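Long-range contacts in (R)-specific secondary-alkylsulfatase (Pseudomonas sp., PDB 4AXH), which hydrolyses (R)-configured secondary alkyl sulfates with strict inversion of configuration, a zinc-dependent reaction yielding (S)-alcohols and sulfate: residues Asn573-Asp578 / Thr606-Lys611; Leu579-Ala584 / Gln594-Leu599. All coordinates share one frame; numbering follows the deposited sequence.

Contact 1: residues Asn573-Asp578 / Thr606-Lys611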
# COMPACT_ATOMS: atom_id res chain seq x y z
N ASN A 573 -14.41 -3.16 -31.08
CA ASN A 573 -13.78 -1.88 -31.37
C ASN A 573 -14.81 -0.80 -31.05
O ASN A 573 -16.01 -1.00 -31.25
CB ASN A 573 -13.35 -1.76 -32.83
CG ASN A 573 -12.04 -2.43 -33.13
OD1 ASN A 573 -11.22 -2.69 -32.24
ND2 ASN A 573 -11.80 -2.69 -34.40
N TRP A 574 -14.34 0.32 -30.50
CA TRP A 574 -15.15 1.47 -30.13
C TRP A 574 -14.48 2.69 -30.74
O TRP A 574 -13.26 2.85 -30.63
CB TRP A 574 -15.23 1.61 -28.60
CG TRP A 574 -16.04 0.55 -27.92
CD1 TRP A 574 -15.67 -0.74 -27.66
CD2 TRP A 574 -17.35 0.71 -27.37
NE1 TRP A 574 -16.70 -1.41 -27.04
CE2 TRP A 574 -17.73 -0.54 -26.81
CE3 TRP A 574 -18.24 1.79 -27.27
CZ2 TRP A 574 -18.96 -0.74 -26.19
CZ3 TRP A 574 -19.47 1.59 -26.66
CH2 TRP A 574 -19.82 0.34 -26.13
N VAL A 575 -15.27 3.52 -31.44
CA VAL A 575 -14.75 4.72 -32.10
C VAL A 575 -15.57 5.92 -31.75
O VAL A 575 -16.79 5.92 -31.93
CB VAL A 575 -14.36 4.58 -33.61
CG1 VAL A 575 -14.64 3.18 -34.18
CG2 VAL A 575 -14.95 5.68 -34.49
N PHE A 576 -14.90 6.92 -31.18
CA PHE A 576 -15.52 8.14 -30.70
C PHE A 576 -15.11 9.31 -31.59
O PHE A 576 -14.02 9.87 -31.44
CB PHE A 576 -15.15 8.38 -29.23
CG PHE A 576 -15.70 7.36 -28.26
CD1 PHE A 576 -15.00 6.19 -27.98
CD2 PHE A 576 -16.90 7.58 -27.60
CE1 PHE A 576 -15.50 5.25 -27.07
CE2 PHE A 576 -17.40 6.65 -26.69
CZ PHE A 576 -16.70 5.49 -26.43
N GLU A 577 -15.99 9.65 -32.54
CA GLU A 577 -15.80 10.70 -33.55
C GLU A 577 -15.52 12.09 -32.96
O GLU A 577 -14.65 12.80 -33.46
CB GLU A 577 -16.97 10.72 -34.57
CG GLU A 577 -18.38 10.66 -33.97
CD GLU A 577 -19.29 9.51 -34.37
OE1 GLU A 577 -18.78 8.42 -34.74
OE2 GLU A 577 -20.53 9.68 -34.29
N ASP A 578 -16.25 12.45 -31.89
CA ASP A 578 -16.10 13.74 -31.20
C ASP A 578 -14.77 13.84 -30.43
O ASP A 578 -14.31 14.95 -30.14
CB ASP A 578 -17.28 13.96 -30.24
CG ASP A 578 -17.32 13.01 -29.06
OD1 ASP A 578 -17.09 11.79 -29.26
OD2 ASP A 578 -17.56 13.49 -27.92
N THR A 606 -17.90 -3.27 -34.21
CA THR A 606 -17.31 -1.93 -34.20
C THR A 606 -18.41 -0.96 -33.80
O THR A 606 -19.48 -0.98 -34.39
CB THR A 606 -16.56 -1.63 -35.52
OG1 THR A 606 -15.58 -2.66 -35.74
CG2 THR A 606 -15.88 -0.25 -35.52
N VAL A 607 -18.17 -0.18 -32.74
CA VAL A 607 -19.17 0.72 -32.17
C VAL A 607 -18.81 2.20 -32.37
O VAL A 607 -18.00 2.74 -31.62
CB VAL A 607 -19.49 0.38 -30.68
CG1 VAL A 607 -20.84 0.95 -30.27
CG2 VAL A 607 -19.44 -1.13 -30.41
N LYS A 608 -19.44 2.84 -33.37
CA LYS A 608 -19.25 4.27 -33.66
C LYS A 608 -20.32 5.06 -32.90
O LYS A 608 -21.51 4.78 -33.06
CB LYS A 608 -19.36 4.55 -35.16
CG LYS A 608 -18.35 3.80 -36.04
CD LYS A 608 -17.97 4.59 -37.31
CE LYS A 608 -19.08 4.78 -38.33
NZ LYS A 608 -18.78 5.89 -39.27
N LEU A 609 -19.89 6.01 -32.05
CA LEU A 609 -20.74 6.87 -31.20
C LEU A 609 -19.92 8.05 -30.73
O LEU A 609 -18.74 8.15 -31.06
CB LEU A 609 -21.29 6.09 -29.98
CG LEU A 609 -20.33 5.71 -28.81
CD1 LEU A 609 -21.10 5.07 -27.68
CD2 LEU A 609 -19.25 4.73 -29.24
N THR A 610 -20.53 8.92 -29.93
CA THR A 610 -19.85 10.08 -29.34
C THR A 610 -19.83 9.92 -27.81
O THR A 610 -20.64 9.16 -27.27
CB THR A 610 -20.53 11.40 -29.76
OG1 THR A 610 -21.80 11.55 -29.11
CG2 THR A 610 -20.70 11.52 -31.26
N LYS A 611 -18.92 10.65 -27.10
CA LYS A 611 -18.87 10.62 -25.63
C LYS A 611 -20.23 11.06 -25.03
O LYS A 611 -20.75 10.28 -24.22
CB LYS A 611 -17.70 11.44 -25.07
CG LYS A 611 -17.43 11.17 -23.57
CD LYS A 611 -17.26 12.46 -22.77
CE LYS A 611 -17.14 12.23 -21.28
NZ LYS A 611 -16.83 13.50 -20.54
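Leu609 pushes its isobutyl group into the hollow between the Trp574 and Phe576 rings. One methyl fits both walls: CD2 lies 3.7 Å from Trp574 CE3, at the rim of the indole and near its plane, and also 3.7 Å from Phe576 CE2, over the phenyl face. The first torsion of Leu609 (chi1 73°) sets CG between the backbone N and the carbonyl carbon, leaning the branch toward the aromatic strand. Val607 is the neighbouring bump and treats the indole differently, lying over its face with CB 4.0 Å from the centroid of the six-membered ring, a CH-pi contact. Phe553 and helices 611-618 and 640-646 add further walls around Trp574.

The backbones beneath are parallel strands 573-576 and 606-609, their axes 16° apart, in the mixed five-stranded sheet of the alkylsulfatase C-terminal domain. Val607 bridges two residues of the partner strand, as parallel pairing requires: its N donates to Asn573 O (2.7 Å) and its O accepts from Val575 N (2.8 Å). Leu609 N then donates to Val575 O.

On the other face, Val575 sits in the notch between Thr606 and Lys608, with CG1 3.9 Å from Thr606 CG2 and both methyls 4.2 Å from Lys608 CG.

Past the strands, Asp578 crosses the Thr610 side chain at about a right angle, and its OD1 takes the Lys611 N-H (3.1 Å) on the syn side, 33° out of the carboxylate plane. Thr610 is the N-cap of helix 611-618, its own side chain capping a backbone N further on, and the helix dipole would probably favour the Asp578 carboxylate at this end.

Contact 2: residues Leu579-Ala584 / Gln594-Leu599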
# COMPACT_ATOMS: atom_id res chain seq x y z
N LEU A 579 -14.17 12.68 -30.07
CA LEU A 579 -12.94 12.56 -29.29
C LEU A 579 -11.73 12.21 -30.13
O LEU A 579 -10.61 12.26 -29.60
CB LEU A 579 -13.11 11.44 -28.25
CG LEU A 579 -13.69 11.82 -26.90
CD1 LEU A 579 -14.32 10.62 -26.26
CD2 LEU A 579 -12.62 12.36 -25.98
N LYS A 580 -11.94 11.78 -31.40
CA LYS A 580 -10.90 11.29 -32.31
C LYS A 580 -10.05 10.18 -31.64
O LYS A 580 -8.83 10.07 -31.84
CB LYS A 580 -10.10 12.42 -33.02
CG LYS A 580 -9.18 13.30 -32.16
CD LYS A 580 -8.31 14.24 -33.02
CE LYS A 580 -7.58 15.28 -32.21
NZ LYS A 580 -6.41 14.73 -31.47
N GLN A 581 -10.73 9.35 -30.83
CA GLN A 581 -10.14 8.28 -30.04
C GLN A 581 -10.75 6.90 -30.33
O GLN A 581 -11.97 6.73 -30.31
CB GLN A 581 -10.21 8.61 -28.53
CG GLN A 581 -9.13 7.93 -27.71
CD GLN A 581 -9.68 7.32 -26.45
OE1 GLN A 581 -9.98 8.02 -25.47
NE2 GLN A 581 -9.82 6.00 -26.45
N ASP A 582 -9.88 5.93 -30.58
CA ASP A 582 -10.24 4.55 -30.88
C ASP A 582 -9.80 3.65 -29.74
O ASP A 582 -8.66 3.73 -29.29
CB ASP A 582 -9.59 4.12 -32.20
CG ASP A 582 -10.14 4.86 -33.40
OD1 ASP A 582 -9.60 5.95 -33.73
OD2 ASP A 582 -11.11 4.37 -34.01
N ILE A 583 -10.70 2.80 -29.27
CA ILE A 583 -10.40 1.89 -28.18
C ILE A 583 -10.80 0.46 -28.54
O ILE A 583 -11.92 0.24 -28.99
CB ILE A 583 -10.89 2.44 -26.78
CG1 ILE A 583 -10.62 1.49 -25.59
CG2 ILE A 583 -12.29 3.04 -26.78
CD1 ILE A 583 -11.55 0.29 -25.41
N ALA A 584 -9.88 -0.49 -28.36
CA ALA A 584 -10.11 -1.89 -28.69
C ALA A 584 -10.29 -2.80 -27.47
O ALA A 584 -9.31 -3.17 -26.81
CB ALA A 584 -8.99 -2.39 -29.60
N GLN A 594 -8.34 -3.90 -22.34
CA GLN A 594 -8.50 -2.82 -23.33
C GLN A 594 -7.19 -2.23 -23.81
O GLN A 594 -6.18 -2.31 -23.11
CB GLN A 594 -9.45 -1.72 -22.81
CG GLN A 594 -8.92 -0.89 -21.64
CD GLN A 594 -9.71 0.39 -21.39
OE1 GLN A 594 -10.33 0.97 -22.28
NE2 GLN A 594 -9.66 0.88 -20.16
N ARG A 595 -7.21 -1.62 -24.99
CA ARG A 595 -6.07 -0.97 -25.63
C ARG A 595 -6.54 0.37 -26.15
O ARG A 595 -7.29 0.43 -27.12
CB ARG A 595 -5.54 -1.80 -26.81
CG ARG A 595 -4.90 -3.13 -26.45
CD ARG A 595 -4.48 -3.85 -27.70
NE ARG A 595 -4.06 -5.22 -27.42
CZ ARG A 595 -3.63 -6.08 -28.33
NH1 ARG A 595 -3.55 -5.71 -29.61
NH2 ARG A 595 -3.28 -7.31 -27.99
N VAL A 596 -6.11 1.45 -25.50
CA VAL A 596 -6.46 2.83 -25.88
C VAL A 596 -5.56 3.22 -27.05
O VAL A 596 -4.36 2.93 -27.03
CB VAL A 596 -6.33 3.80 -24.67
CG1 VAL A 596 -6.72 5.22 -25.05
CG2 VAL A 596 -7.17 3.31 -23.48
N GLY A 597 -6.16 3.82 -28.07
CA GLY A 597 -5.47 4.25 -29.29
C GLY A 597 -5.28 3.15 -30.34
O GLY A 597 -4.66 3.38 -31.38
N SER A 598 -5.83 1.96 -30.06
CA SER A 598 -5.72 0.81 -30.95
C SER A 598 -7.10 0.46 -31.54
O SER A 598 -8.13 1.00 -31.11
CB SER A 598 -5.14 -0.38 -30.19
OG SER A 598 -4.79 -1.47 -31.02
N LEU A 599 -7.09 -0.40 -32.57
CA LEU A 599 -8.26 -0.96 -33.24
C LEU A 599 -7.87 -2.37 -33.67
O LEU A 599 -6.87 -2.55 -34.37
CB LEU A 599 -8.69 -0.13 -34.48
CG LEU A 599 -9.44 1.18 -34.25
CD1 LEU A 599 -9.41 2.02 -35.51
CD2 LEU A 599 -10.89 0.93 -33.82
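Ile583 and Ala584, both buried, form the tightly packed part of this hairpin contact. Ala584 CB sits against Ser598 and comes 4.0 Å from Leu599 CA. The amide of Gln594 lies across Ile583, its OE1 3.4 Å from both CG1 and CD1 of the isoleucine, and its extended chain beyond CG continues to helix 549-559, where NE2 bonds to Asp554 OD1 and Asp550 O. Phe553 of the same helix touches both side chains. The long branch of Ile583, swung opposite the backbone N (chi1 178°), reaches this amide, while Val596, its non-hydrogen-bonded antiparallel partner, stays more distant: Ile583 CG1 to Val596 CG2 is 4.4 Å. Beside them the backbones are joined by a nearly straight bond, Ala584 N to Arg595 O (3.0 Å, 175° at the hydrogen); the return bond, Arg595 N to Ala584 O (3.2 Å), is long and bent.

Beyond the weakly bonded strand a turn follows. Arg595 to Ser598 form a type II turn with Gly597 in its third position at positive phi (83°), and Gly597 N donates to Asp582 O (2.8 Å). This is the solvent side, where Val596, Gly597 and Leu599 are exposed, although Leu599 still lays its branched end obliquely over the Asp582 side chain, CD1 3.3 Å from OD2. Val596 CG1 meets the Gln581 amide at NE2 (3.5 Å). The outer edge reaches the dimer partner: Arg595 packs on Glu342 of the second subunit and makes a long, weak ion pair with its Asp338.

The chemistry implies a contact aligned by two backbone bonds, Ala584 N to Arg595 O and Gly597 N to Asp582 O, in which polar side-chain ends serve largely as packing surfaces for aliphatic groups and Gln594 secures its amide on the neighbouring helix.

Strand 570-576 enters first and turns back through residues 577-580, with a G1 beta bulge at Lys580 and Gln581 opposite Phe576, into strand 581-588. The chain then reverses again, and contact 2 closes a short hairpin loop of nine residues between its segments. Only after strand 591-596 and the turn following it does the chain cross to strand 605-609 on the far flank of 570-576, where contact 1 closes a longer loop that encloses contact 2 entirely. The two do not cross. Each joins one pair of strands of the C-terminal domain, and the Trp574-Ile583 pairing (Trp574 N to Ile583 O, 2.9 Å) joins the pairs into one sheet, away from the zinc site.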